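Local coordinates for amidohydrolase (Pseudomonas aeruginosa, PDB 2I5G), which probably acts as a metal-dependent dipeptidase of the peptidase M19 (membrane dipeptidase) family, at residues A[121-132]-A[265-275]. The protein carries 2 engineered substitutions. Sequence-based numbering, arbitrary orientation.
Sequences NTQNLVGTGCYE and DKGYARRLTNF
Asn121 meets residues 265-275 through its CB, which lies 3.9 Å from Leu272 CD1, the two side chains running at a slant to each other. Thr122 OG1 donates a hydrogen bond to Asp265 OD1, modelled at 2.5 Å, a doubtful length at 2.6 Å resolution. Thr122 chi1, 47°, puts OG1 between the backbone N and the carbonyl carbon, and leaves Thr122 CG2 3.8 Å from Leu272 CD2 and near the Arg270 guanidinium. The carboxylate is in turn held from its own loop. Lys266 NZ and Arg270 NH1 both form salt bridges with Asp265 OD2, the first on the syn side, the second (3.0 Å) from above the carboxylate plane. A water bonded to Thr122 OG1 and the carbonyl O of Gln123, and weakly to Lys266 NZ, ties this charged network back to residues 121-132. Farther along, Tyr131 CE2 lies 3.7 Å from Thr273 CB, and Tyr131 OH approaches the ring edge of Phe275. Glu132 OE2 stays 4.3 Å from Arg270 NH2, beyond a salt bridge; a second water lies near both, its bond to Arg270 NH2 weak. Arg270 NH1 also pairs with Glu143 of the second subunit, and Glu132 OE1 accepts from Gly139 N there. The loop after strand 113-117 is thus joined to the one after helix 256-263 at the interface with the second subunit, a loop-loop contact within the TIM-barrel fold of the M19 family.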
loop_
_atom_site.group_PDB
_atom_site.type_symbol
_atom_site.label_atom_id
_atom_site.label_comp_id
_atom_site.label_asym_id
_atom_site.label_seq_id
_atom_site.Cartn_x
_atom_site.Cartn_y
_atom_site.Cartn_z
ATOM N N ASN A 121 -11.907 0.219 2.216
ATOM C CA ASN A 121 -12.007 1.434 3.028
ATOM C C ASN A 121 -10.856 2.431 2.962
ATOM O O ASN A 121 -11.089 3.630 2.815
ATOM C CB ASN A 121 -12.239 1.069 4.497
ATOM C CG ASN A 121 -13.410 0.129 4.685
ATOM O OD1 ASN A 121 -14.185 -0.119 3.751
ATOM N ND2 ASN A 121 -13.555 -0.401 5.903
ATOM N N THR A 122 -9.623 1.948 3.082
ATOM C CA THR A 122 -8.459 2.830 3.068
ATOM C C THR A 122 -7.470 2.563 1.930
ATOM O O THR A 122 -7.683 1.678 1.102
ATOM C CB THR A 122 -7.714 2.745 4.402
ATOM O OG1 THR A 122 -7.549 1.369 4.759
ATOM C CG2 THR A 122 -8.493 3.456 5.494
ATOM N N GLN A 123 -6.382 3.325 1.898
ATOM C CA GLN A 123 -5.384 3.176 0.842
ATOM C C GLN A 123 -4.703 1.808 0.784
ATOM O O GLN A 123 -4.285 1.253 1.799
ATOM C CB GLN A 123 -4.333 4.282 0.949
ATOM C CG GLN A 123 -3.319 4.289 -0.180
ATOM C CD GLN A 123 -2.532 5.587 -0.242
ATOM O OE1 GLN A 123 -3.094 6.654 -0.495
ATOM N NE2 GLN A 123 -1.224 5.503 -0.006
ATOM N N ASN A 124 -4.595 1.298 -0.440
ATOM C CA ASN A 124 -4.004 -0.002 -0.765
ATOM C C ASN A 124 -2.694 0.244 -1.502
ATOM O O ASN A 124 -2.141 1.342 -1.454
ATOM C CB ASN A 124 -4.948 -0.740 -1.720
ATOM C CG ASN A 124 -5.287 -2.120 -1.253
ATOM O OD1 ASN A 124 -6.114 -2.808 -1.856
ATOM N ND2 ASN A 124 -4.653 -2.545 -0.168
ATOM N N LEU A 125 -2.197 -0.786 -2.176
ATOM C CA LEU A 125 -1.006 -0.631 -2.998
ATOM C C LEU A 125 -1.567 -0.376 -4.400
ATOM O O LEU A 125 -0.868 0.141 -5.269
ATOM C CB LEU A 125 -0.144 -1.905 -3.041
ATOM C CG LEU A 125 0.741 -2.304 -1.861
ATOM C CD1 LEU A 125 1.542 -3.534 -2.240
ATOM C CD2 LEU A 125 1.670 -1.172 -1.486
ATOM N N VAL A 126 -2.838 -0.734 -4.608
ATOM C CA VAL A 126 -3.468 -0.561 -5.917
ATOM C C VAL A 126 -4.382 0.659 -6.057
ATOM O O VAL A 126 -4.443 1.278 -7.117
ATOM C CB VAL A 126 -4.258 -1.829 -6.324
ATOM C CG1 VAL A 126 -3.389 -3.058 -6.117
ATOM C CG2 VAL A 126 -5.538 -1.942 -5.530
ATOM N N GLY A 127 -5.087 1.005 -4.990
ATOM C CA GLY A 127 -5.969 2.156 -5.034
ATOM C C GLY A 127 -6.276 2.612 -3.625
ATOM O O GLY A 127 -5.495 2.359 -2.711
ATOM N N THR A 128 -7.408 3.274 -3.433
ATOM C CA THR A 128 -7.774 3.731 -2.105
ATOM C C THR A 128 -9.275 3.533 -1.849
ATOM O O THR A 128 -10.101 3.709 -2.749
ATOM C CB THR A 128 -7.339 5.214 -1.905
ATOM O OG1 THR A 128 -7.945 5.756 -0.724
ATOM C CG2 THR A 128 -7.725 6.038 -3.100
ATOM N N GLY A 129 -9.606 3.148 -0.617
ATOM C CA GLY A 129 -10.981 2.888 -0.227
ATOM C C GLY A 129 -11.936 4.065 -0.185
ATOM O O GLY A 129 -11.581 5.184 -0.545
ATOM N N CYS A 130 -13.150 3.809 0.288
ATOM C CA CYS A 130 -14.180 4.836 0.336
ATOM C C CYS A 130 -14.293 5.668 1.614
ATOM O O CYS A 130 -15.183 6.510 1.719
ATOM C CB CYS A 130 -15.544 4.211 0.016
ATOM S SG CYS A 130 -16.075 2.945 1.189
ATOM N N TYR A 131 -13.409 5.459 2.580
ATOM C CA TYR A 131 -13.491 6.242 3.810
ATOM C C TYR A 131 -12.351 7.233 3.981
ATOM O O TYR A 131 -12.113 7.718 5.083
ATOM C CB TYR A 131 -13.518 5.331 5.035
ATOM C CG TYR A 131 -14.794 4.550 5.209
ATOM C CD1 TYR A 131 -14.996 3.348 4.533
ATOM C CD2 TYR A 131 -15.794 4.999 6.077
ATOM C CE1 TYR A 131 -16.159 2.605 4.720
ATOM C CE2 TYR A 131 -16.966 4.260 6.270
ATOM C CZ TYR A 131 -17.140 3.063 5.587
ATOM O OH TYR A 131 -18.296 2.330 5.754
ATOM N N GLU A 132 -11.660 7.552 2.895
ATOM C CA GLU A 132 -10.521 8.457 2.968
ATOM C C GLU A 132 -10.289 9.138 1.622
ATOM O O GLU A 132 -10.794 8.686 0.597
ATOM C CB GLU A 132 -9.288 7.640 3.363
ATOM C CG GLU A 132 -7.991 8.402 3.505
ATOM C CD GLU A 132 -6.830 7.488 3.892
ATOM O OE1 GLU A 132 -5.825 8.002 4.418
ATOM O OE2 GLU A 132 -6.917 6.258 3.667
ATOM N N ASP A 265 -9.014 0.764 10.882
ATOM C CA ASP A 265 -8.076 0.561 9.777
ATOM C C ASP A 265 -7.115 -0.597 10.074
ATOM O O ASP A 265 -6.559 -0.685 11.171
ATOM C CB ASP A 265 -7.278 1.847 9.513
ATOM C CG ASP A 265 -6.413 1.758 8.259
ATOM O OD1 ASP A 265 -6.973 1.487 7.178
ATOM O OD2 ASP A 265 -5.179 1.963 8.351
ATOM N N LYS A 266 -6.928 -1.478 9.092
ATOM C CA LYS A 266 -6.044 -2.631 9.241
ATOM C C LYS A 266 -6.628 -3.631 10.230
ATOM O O LYS A 266 -5.989 -4.624 10.576
ATOM C CB LYS A 266 -4.656 -2.191 9.726
ATOM C CG LYS A 266 -3.653 -1.869 8.630
ATOM C CD LYS A 266 -4.131 -0.761 7.734
ATOM C CE LYS A 266 -3.118 -0.467 6.658
ATOM N NZ LYS A 266 -3.505 0.768 5.937
ATOM N N GLY A 267 -7.845 -3.358 10.683
ATOM C CA GLY A 267 -8.490 -4.237 11.635
ATOM C C GLY A 267 -8.104 -3.954 13.075
ATOM O O GLY A 267 -8.575 -4.647 13.978
ATOM N N TYR A 268 -7.269 -2.939 13.302
ATOM C CA TYR A 268 -6.836 -2.619 14.662
ATOM C C TYR A 268 -6.466 -1.155 14.899
ATOM O O TYR A 268 -6.430 -0.707 16.040
ATOM C CB TYR A 268 -5.625 -3.486 15.040
ATOM C CG TYR A 268 -4.317 -2.967 14.481
ATOM C CD1 TYR A 268 -3.649 -1.906 15.095
ATOM C CD2 TYR A 268 -3.789 -3.478 13.295
ATOM C CE1 TYR A 268 -2.494 -1.361 14.539
ATOM C CE2 TYR A 268 -2.632 -2.942 12.728
ATOM C CZ TYR A 268 -1.991 -1.882 13.355
ATOM O OH TYR A 268 -0.848 -1.341 12.803
ATOM N N ALA A 269 -6.165 -0.415 13.837
ATOM C CA ALA A 269 -5.761 0.985 13.977
ATOM C C ALA A 269 -6.904 1.944 14.276
ATOM O O ALA A 269 -7.892 1.571 14.891
ATOM C CB ALA A 269 -5.019 1.437 12.728
ATOM N N ARG A 270 -6.759 3.187 13.836
ATOM C CA ARG A 270 -7.767 4.212 14.075
ATOM C C ARG A 270 -9.184 3.814 13.654
ATOM O O ARG A 270 -9.384 2.999 12.758
ATOM C CB ARG A 270 -7.367 5.502 13.360
ATOM C CG ARG A 270 -7.344 5.359 11.864
ATOM C CD ARG A 270 -6.754 6.574 11.170
ATOM N NE ARG A 270 -6.806 6.389 9.726
ATOM C CZ ARG A 270 -6.171 5.415 9.086
ATOM N NH1 ARG A 270 -5.429 4.554 9.769
ATOM N NH2 ARG A 270 -6.311 5.281 7.771
ATOM N N ARG A 271 -10.168 4.404 14.314
ATOM C CA ARG A 271 -11.558 4.121 14.009
ATOM C C ARG A 271 -11.950 4.805 12.704
ATOM O O ARG A 271 -11.852 6.025 12.584
ATOM C CB ARG A 271 -12.450 4.615 15.153
ATOM C CG ARG A 271 -13.929 4.351 14.950
ATOM C CD ARG A 271 -14.568 3.882 16.239
ATOM N NE ARG A 271 -15.552 2.842 15.965
ATOM C CZ ARG A 271 -15.839 1.844 16.794
ATOM N NH1 ARG A 271 -15.212 1.750 17.959
ATOM N NH2 ARG A 271 -16.747 0.934 16.451
ATOM N N LEU A 272 -12.388 4.012 11.731
ATOM C CA LEU A 272 -12.802 4.539 10.436
ATOM C C LEU A 272 -14.280 4.914 10.442
ATOM O O LEU A 272 -14.704 5.823 9.737
ATOM C CB LEU A 272 -12.561 3.499 9.340
ATOM C CG LEU A 272 -11.110 3.068 9.136
ATOM C CD1 LEU A 272 -11.023 1.947 8.115
ATOM C CD2 LEU A 272 -10.306 4.279 8.699
ATOM N N THR A 273 -15.065 4.204 11.242
ATOM C CA THR A 273 -16.497 4.462 11.309
ATOM C C THR A 273 -17.129 3.701 12.466
ATOM O O THR A 273 -16.449 2.986 13.206
ATOM C CB THR A 273 -17.199 4.018 9.999
ATOM O OG1 THR A 273 -18.521 4.561 9.950
ATOM C CG2 THR A 273 -17.297 2.497 9.934
ATOM N N ASN A 274 -18.438 3.876 12.612
ATOM C CA ASN A 274 -19.209 3.197 13.644
ATOM C C ASN A 274 -20.555 2.857 13.028
ATOM O O ASN A 274 -21.338 3.749 12.708
ATOM C CB ASN A 274 -19.391 4.091 14.873
ATOM C CG ASN A 274 -20.191 3.410 15.978
ATOM O OD1 ASN A 274 -19.988 2.230 16.281
ATOM N ND2 ASN A 274 -21.098 4.161 16.595
ATOM N N PHE A 275 -20.808 1.564 12.842
ATOM C CA PHE A 275 -22.059 1.108 12.246
ATOM C C PHE A 275 -23.224 1.241 13.205
ATOM O O PHE A 275 -24.311 1.657 12.820
ATOM C CB PHE A 275 -21.970 -0.364 11.826
ATOM C CG PHE A 275 -20.874 -0.664 10.846
ATOM C CD1 PHE A 275 -20.613 0.189 9.778
ATOM C CD2 PHE A 275 -20.136 -1.840 10.958
ATOM C CE1 PHE A 275 -19.637 -0.125 8.834
ATOM C CE2 PHE A 275 -19.158 -2.162 10.021
ATOM C CZ PHE A 275 -18.910 -1.302 8.957
HETATM O O HOH W 1 -5.565 -0.381 3.635
HETATM O O HOH W 2 -4.842 4.991 5.570
#